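Local coordinates for recombination protein RecR (Deinococcus radiodurans, PDB 1VDD) that probably takes part in RecBC-independent recombinational DNA repair, perhaps with RecF and RecO, and carries a zinc finger and a Toprim domain, at residues L54-P58 / I59-I63; D90-A93 / L94-G98; N115-G118 / P119-H123. All blocks are in the same frame, centred on the assembly; numbering follows the deposited sequence.

Contact 1. Residues L54-P58 / I59-I63. With ZN (zinc ion), chain E.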
loop_
_atom_site.group_PDB
_atom_site.type_symbol
_atom_site.label_atom_id
_atom_site.label_comp_id
_atom_site.label_asym_id
_atom_site.label_seq_id
_atom_site.Cartn_x
_atom_site.Cartn_y
_atom_site.Cartn_z
ATOM N N LEU A 54 24.548 -9.301 -25.099
ATOM C CA LEU A 54 23.149 -9.055 -25.409
ATOM C C LEU A 54 22.863 -8.085 -26.533
ATOM O O LEU A 54 23.280 -6.926 -26.505
ATOM C CB LEU A 54 22.398 -8.583 -24.161
ATOM C CG LEU A 54 21.538 -9.640 -23.476
ATOM C CD1 LEU A 54 22.368 -10.848 -23.166
ATOM C CD2 LEU A 54 20.944 -9.059 -22.219
ATOM N N HIS A 55 22.110 -8.575 -27.507
ATOM C CA HIS A 55 21.705 -7.785 -28.648
ATOM C C HIS A 55 20.320 -8.226 -29.083
ATOM O O HIS A 55 19.806 -9.259 -28.648
ATOM C CB HIS A 55 22.706 -7.952 -29.800
ATOM C CG HIS A 55 22.883 -9.367 -30.247
ATOM N ND1 HIS A 55 21.914 -10.053 -30.943
ATOM C CD2 HIS A 55 23.911 -10.232 -30.081
ATOM C CE1 HIS A 55 22.336 -11.279 -31.189
ATOM N NE2 HIS A 55 23.545 -11.414 -30.675
ATOM N N VAL A 56 19.718 -7.428 -29.947
ATOM C CA VAL A 56 18.390 -7.720 -30.446
ATOM C C VAL A 56 18.460 -8.690 -31.623
ATOM O O VAL A 56 19.367 -8.606 -32.439
ATOM C CB VAL A 56 17.686 -6.400 -30.866
ATOM C CG1 VAL A 56 18.257 -5.878 -32.164
ATOM C CG2 VAL A 56 16.215 -6.618 -30.964
ATOM N N CYS A 57 17.514 -9.623 -31.696
ATOM C CA CYS A 57 17.470 -10.598 -32.795
ATOM C C CYS A 57 17.165 -9.860 -34.095
ATOM O O CYS A 57 16.328 -8.961 -34.129
ATOM C CB CYS A 57 16.389 -11.666 -32.531
ATOM S SG CYS A 57 16.067 -12.848 -33.890
ATOM N N PRO A 58 17.844 -10.228 -35.184
ATOM C CA PRO A 58 17.622 -9.572 -36.475
ATOM C C PRO A 58 16.253 -9.867 -37.106
ATOM O O PRO A 58 15.674 -9.002 -37.765
ATOM C CB PRO A 58 18.771 -10.102 -37.317
ATOM C CG PRO A 58 18.912 -11.512 -36.809
ATOM C CD PRO A 58 18.829 -11.319 -35.309
ATOM N N ILE A 59 15.749 -11.085 -36.903
ATOM C CA ILE A 59 14.455 -11.509 -37.453
ATOM C C ILE A 59 13.341 -10.857 -36.645
ATOM O O ILE A 59 12.723 -9.878 -37.079
ATOM C CB ILE A 59 14.286 -13.042 -37.361
ATOM C CG1 ILE A 59 15.500 -13.748 -37.982
ATOM C CG2 ILE A 59 12.977 -13.452 -38.022
ATOM C CD1 ILE A 59 15.889 -13.252 -39.374
ATOM N N CYS A 60 13.059 -11.447 -35.489
ATOM C CA CYS A 60 12.087 -10.891 -34.564
ATOM C C CYS A 60 13.099 -10.114 -33.752
ATOM O O CYS A 60 14.293 -10.341 -33.918
ATOM C CB CYS A 60 11.469 -11.985 -33.702
ATOM S SG CYS A 60 12.684 -12.966 -32.782
ATOM N N PHE A 61 12.681 -9.210 -32.885
ATOM C CA PHE A 61 13.691 -8.492 -32.130
ATOM C C PHE A 61 13.707 -8.864 -30.654
ATOM O O PHE A 61 13.821 -8.016 -29.765
ATOM C CB PHE A 61 13.520 -6.995 -32.367
ATOM C CG PHE A 61 13.875 -6.591 -33.770
ATOM C CD1 PHE A 61 13.112 -7.046 -34.849
ATOM C CD2 PHE A 61 15.026 -5.857 -34.030
ATOM C CE1 PHE A 61 13.497 -6.783 -36.158
ATOM C CE2 PHE A 61 15.423 -5.586 -35.339
ATOM C CZ PHE A 61 14.659 -6.052 -36.407
ATOM N N ASN A 62 13.591 -10.167 -30.418
ATOM C CA ASN A 62 13.615 -10.728 -29.077
ATOM C C ASN A 62 15.083 -10.758 -28.650
ATOM O O ASN A 62 15.962 -10.990 -29.473
ATOM C CB ASN A 62 13.028 -12.138 -29.103
ATOM C CG ASN A 62 12.831 -12.706 -27.724
ATOM O OD1 ASN A 62 12.312 -12.032 -26.833
ATOM N ND2 ASN A 62 13.233 -13.956 -27.536
ATOM N N ILE A 63 15.357 -10.523 -27.375
ATOM C CA ILE A 63 16.735 -10.496 -26.906
ATOM C C ILE A 63 17.484 -11.829 -26.918
ATOM O O ILE A 63 16.952 -12.861 -26.492
ATOM C CB ILE A 63 16.802 -9.878 -25.480
ATOM C CG1 ILE A 63 16.510 -8.379 -25.566
ATOM C CG2 ILE A 63 18.177 -10.097 -24.849
ATOM C CD1 ILE A 63 16.594 -7.660 -24.243
HETATM ZN ZN ZN E . 14.116 -14.190 -33.118
#
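A chi1 of 173° carries C57 SG away from its backbone N, whereas C60 tucks SG between its backbone N and carbonyl carbon (chi1 56°), and these unlike rotations bring both sulfurs to one zinc ion. The modelled bonds are uneven, ZN lying 2.5 Å from C57 SG and 1.9 Å from C60 SG, a spread that is probably not meaningful at this resolution. C69 and C72 complete the site. The backbone ties the same turn together: C57 N donates to N62 O at 3.0 Å, reaching it from above the carbonyl plane. C57 O sits over one face of the F61 ring, offset toward the rim, and also receives a CA-H...O contact from F61 CA at 3.3 Å. V56 lies at the edge of the same ring, its CG1 3.7 Å from F61 CD2. Away from the zinc, V56 and I63 form an antiparallel non-hydrogen-bonded pair, and beyond them L54 CG meets I63 CG2 at 3.7 Å. H123 stacks on the F61 ring, and F30 of the second subunit packs against I63. A tight reversal between short antiparallel strands, presenting two cysteines of a CxxC pair to zinc, is characteristic of the C4-type zinc finger.

Contact 2. Residues D90-A93 / L94-G98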
loop_
_atom_site.group_PDB
_atom_site.type_symbol
_atom_site.label_atom_id
_atom_site.label_comp_id
_atom_site.label_asym_id
_atom_site.label_seq_id
_atom_site.Cartn_x
_atom_site.Cartn_y
_atom_site.Cartn_z
ATOM N N ASP A 90 7.412 -9.353 -22.364
ATOM C CA ASP A 90 6.126 -9.961 -22.654
ATOM C C ASP A 90 6.361 -11.331 -23.261
ATOM O O ASP A 90 5.548 -12.227 -23.101
ATOM C CB ASP A 90 5.323 -9.130 -23.645
ATOM C CG ASP A 90 5.242 -7.678 -23.266
ATOM O OD1 ASP A 90 4.978 -7.378 -22.086
ATOM O OD2 ASP A 90 5.427 -6.829 -24.159
ATOM N N VAL A 91 7.470 -11.497 -23.972
ATOM C CA VAL A 91 7.766 -12.789 -24.569
ATOM C C VAL A 91 7.922 -13.805 -23.444
ATOM O O VAL A 91 7.428 -14.926 -23.541
ATOM C CB VAL A 91 9.056 -12.755 -25.414
ATOM C CG1 VAL A 91 9.437 -14.177 -25.819
ATOM C CG2 VAL A 91 8.843 -11.890 -26.665
ATOM N N ILE A 92 8.593 -13.410 -22.366
ATOM C CA ILE A 92 8.763 -14.320 -21.243
ATOM C C ILE A 92 7.390 -14.595 -20.641
ATOM O O ILE A 92 7.003 -15.743 -20.454
ATOM C CB ILE A 92 9.658 -13.726 -20.142
ATOM C CG1 ILE A 92 10.996 -13.241 -20.732
ATOM C CG2 ILE A 92 9.881 -14.774 -19.060
ATOM C CD1 ILE A 92 11.856 -14.333 -21.345
ATOM N N ALA A 93 6.656 -13.527 -20.350
ATOM C CA ALA A 93 5.322 -13.647 -19.764
ATOM C C ALA A 93 4.437 -14.592 -20.571
ATOM O O ALA A 93 3.805 -15.480 -20.005
ATOM C CB ALA A 93 4.672 -12.272 -19.664
ATOM N N LEU A 94 4.394 -14.403 -21.888
ATOM C CA LEU A 94 3.587 -15.262 -22.751
ATOM C C LEU A 94 4.269 -16.596 -23.010
ATOM O O LEU A 94 3.687 -17.472 -23.649
ATOM C CB LEU A 94 3.290 -14.583 -24.096
ATOM C CG LEU A 94 2.494 -13.278 -24.041
ATOM C CD1 LEU A 94 2.233 -12.777 -25.453
ATOM C CD2 LEU A 94 1.180 -13.507 -23.297
ATOM N N GLU A 95 5.497 -16.752 -22.522
ATOM C CA GLU A 95 6.249 -17.997 -22.704
ATOM C C GLU A 95 6.083 -18.880 -21.458
ATOM O O GLU A 95 5.823 -20.082 -21.561
ATOM C CB GLU A 95 7.730 -17.683 -22.955
ATOM C CG GLU A 95 8.615 -18.897 -23.189
ATOM C CD GLU A 95 8.259 -19.664 -24.454
ATOM O OE1 GLU A 95 8.599 -20.864 -24.516
ATOM O OE2 GLU A 95 7.654 -19.073 -25.381
ATOM N N ARG A 96 6.221 -18.267 -20.286
ATOM C CA ARG A 96 6.058 -18.963 -19.013
ATOM C C ARG A 96 4.559 -19.181 -18.797
ATOM O O ARG A 96 4.125 -19.565 -17.710
ATOM C CB ARG A 96 6.618 -18.114 -17.856
ATOM C CG ARG A 96 8.133 -17.905 -17.875
ATOM C CD ARG A 96 8.882 -19.221 -17.679
ATOM N NE ARG A 96 10.336 -19.055 -17.675
ATOM C CZ ARG A 96 11.009 -18.313 -16.796
ATOM N NH1 ARG A 96 10.364 -17.657 -15.838
ATOM N NH2 ARG A 96 12.334 -18.231 -16.871
ATOM N N SER A 97 3.776 -18.925 -19.842
ATOM C CA SER A 97 2.331 -19.066 -19.781
ATOM C C SER A 97 1.877 -20.459 -20.211
ATOM O O SER A 97 0.680 -20.766 -20.175
ATOM C CB SER A 97 1.671 -18.007 -20.665
ATOM O OG SER A 97 0.262 -18.109 -20.613
ATOM N N GLY A 98 2.841 -21.288 -20.614
ATOM C CA GLY A 98 2.557 -22.653 -21.045
ATOM C C GLY A 98 1.368 -22.886 -21.972
ATOM O O GLY A 98 0.594 -23.828 -21.770
#
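The I92 and R96 side chains run alongside each other in the same direction, where helix 88-93 of the Toprim domain leads toward the type I beta turn E95-G98. R96 bends at chi2 (-65°), which folds its guanidinium back until I92 CG2 stands over the centre of one face, 4.3 Å above the plane; nearer the backbone, I92 CG2 is 3.8 Å from R96 CG. In the backbone next to this pair, I92 O accepts two N-H groups. R96 N, four residues on, approaches at 2.6 Å, nearly along the C=O axis, while E95 N, three residues on, comes from well above the carbonyl plane at 2.8 Å. Two residues earlier L94 N donates to D90 O at 2.7 Å. The L94 side chain packs on C83 and V85 of strand 81-85 and on L186 of the third subunit. E95 takes another course: its chain leaves anti to the backbone N and bends at chi2, and the carboxylate at its end forms a salt bridge with R77 and a hydrogen bond with Y104 OH, both through OE2. D90 likewise spends its carboxylate outside the contact, OD2 accepting from E87 N. Within the turn, S97 CB rests 3.4 Å from A93 O.

Contact 3. Residues N115-G118 / P119-H123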
loop_
_atom_site.group_PDB
_atom_site.type_symbol
_atom_site.label_atom_id
_atom_site.label_comp_id
_atom_site.label_asym_id
_atom_site.label_seq_id
_atom_site.Cartn_x
_atom_site.Cartn_y
_atom_site.Cartn_z
ATOM N N ASN A 115 3.922 12.075 -28.931
ATOM C CA ASN A 115 5.361 12.323 -28.956
ATOM C C ASN A 115 6.056 11.990 -30.267
ATOM O O ASN A 115 7.205 11.546 -30.265
ATOM C CB ASN A 115 6.027 11.551 -27.821
ATOM C CG ASN A 115 5.200 11.564 -26.559
ATOM O OD1 ASN A 115 4.772 12.620 -26.094
ATOM N ND2 ASN A 115 4.965 10.388 -25.996
ATOM N N GLY A 116 5.361 12.214 -31.379
ATOM C CA GLY A 116 5.932 11.938 -32.687
ATOM C C GLY A 116 6.513 10.542 -32.832
ATOM O O GLY A 116 7.198 10.247 -33.819
ATOM N N VAL A 117 6.250 9.683 -31.849
ATOM C CA VAL A 117 6.740 8.310 -31.875
ATOM C C VAL A 117 5.862 7.532 -32.841
ATOM O O VAL A 117 4.704 7.245 -32.544
ATOM C CB VAL A 117 6.658 7.671 -30.482
ATOM C CG1 VAL A 117 7.189 6.261 -30.527
ATOM C CG2 VAL A 117 7.443 8.503 -29.490
ATOM N N GLY A 118 6.412 7.207 -34.006
ATOM C CA GLY A 118 5.642 6.484 -34.998
ATOM C C GLY A 118 6.238 5.142 -35.358
ATOM O O GLY A 118 7.312 4.790 -34.875
ATOM N N PRO A 119 5.557 4.371 -36.218
ATOM C CA PRO A 119 5.997 3.048 -36.661
ATOM C C PRO A 119 7.368 3.044 -37.320
ATOM O O PRO A 119 7.646 2.225 -38.197
ATOM C CB PRO A 119 4.888 2.620 -37.622
ATOM C CG PRO A 119 4.415 3.919 -38.178
ATOM C CD PRO A 119 4.340 4.776 -36.941
ATOM N N ASP A 120 8.226 3.965 -36.908
ATOM C CA ASP A 120 9.566 4.033 -37.461
ATOM C C ASP A 120 10.505 4.015 -36.281
ATOM O O ASP A 120 11.707 3.829 -36.435
ATOM C CB ASP A 120 9.745 5.304 -38.281
ATOM C CG ASP A 120 8.607 5.517 -39.270
ATOM O OD1 ASP A 120 7.644 6.248 -38.933
ATOM O OD2 ASP A 120 8.665 4.938 -40.377
ATOM N N LYS A 121 9.935 4.210 -35.095
ATOM C CA LYS A 121 10.701 4.187 -33.859
ATOM C C LYS A 121 10.479 2.816 -33.240
ATOM O O LYS A 121 11.099 2.466 -32.240
ATOM C CB LYS A 121 10.220 5.275 -32.894
ATOM C CG LYS A 121 10.361 6.694 -33.426
ATOM C CD LYS A 121 9.936 7.737 -32.393
ATOM C CE LYS A 121 10.950 7.868 -31.261
ATOM N NZ LYS A 121 12.271 8.374 -31.734
ATOM N N LEU A 122 9.575 2.050 -33.850
ATOM C CA LEU A 122 9.256 0.691 -33.403
ATOM C C LEU A 122 9.538 -0.286 -34.553
ATOM O O LEU A 122 9.350 0.047 -35.723
ATOM C CB LEU A 122 7.783 0.585 -32.975
ATOM C CG LEU A 122 7.316 1.441 -31.788
ATOM C CD1 LEU A 122 5.865 1.112 -31.464
ATOM C CD2 LEU A 122 8.195 1.189 -30.571
ATOM N N HIS A 123 9.981 -1.491 -34.213
ATOM C CA HIS A 123 10.317 -2.486 -35.218
ATOM C C HIS A 123 9.124 -3.022 -36.008
ATOM O O HIS A 123 8.938 -4.231 -36.131
ATOM C CB HIS A 123 11.087 -3.637 -34.560
ATOM C CG HIS A 123 12.365 -3.208 -33.906
ATOM N ND1 HIS A 123 12.503 -3.096 -32.540
ATOM C CD2 HIS A 123 13.543 -2.800 -34.436
ATOM C CE1 HIS A 123 13.707 -2.633 -32.255
ATOM N NE2 HIS A 123 14.358 -2.444 -33.389
#
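G118 O is the polar atom round which this bend closes. K121 N donates to it at 2.7 Å in an almost straight bond (174° at the hydrogen), with the donor tilted from the carbonyl plane. D120 N also points at G118 O, but that approach is too short in the model to carry weight. A bond from residue i+3 back to residue i brings the chain round through P119 and D120, and it sets the lysine side chain back over the preceding residues. K121 then lies across V117 at about a right angle. Its extended chi2 (-177°) brings CD against the valine, and the bend at chi3 (73°) turns CE toward V117 CG2: K121 CD is 3.3 Å from V117 CA and 3.6 Å from V117 CG1, and K121 CE is 4.0 Å from V117 CG2. Both methyls of V117 thus meet the lysine chain. With an alanine here both would be gone, and K121 CE would probably lose its valine contacts and CD its methyl contacts, leaving CD resting on CA and CB alone and the lysine end freer to turn. P119 and L122 pack on L111, and V117 on S112. The arrangement is a four-residue, beta-turn-like reversal at the surface of the long loop between strands 103-106 and 136-139 of the Toprim domain.

How the contacts relate
The three contacts follow one another along the chain. Contact 1 belongs to the zinc finger, whereas contacts 2 and 3 belong to the Toprim domain, on the chain segments leading into and out of strand 103-106 of its parallel sheet. The centre of contact 1 is 16 Å from that of contact 2 and 18 Å from that of contact 3, and it touches both: N62 OD1 reaches V91 CG2 at 3.5 Å, and F61 and H123 link contacts 1 and 3. Contacts 2 and 3 have centres 25 Å apart and nearest atoms about 11 Å apart. The zinc-finger turn touches both Toprim regions, consistent with a role at the junction. Contacts 1 and 2 also face the second subunit, and contact 2 the third.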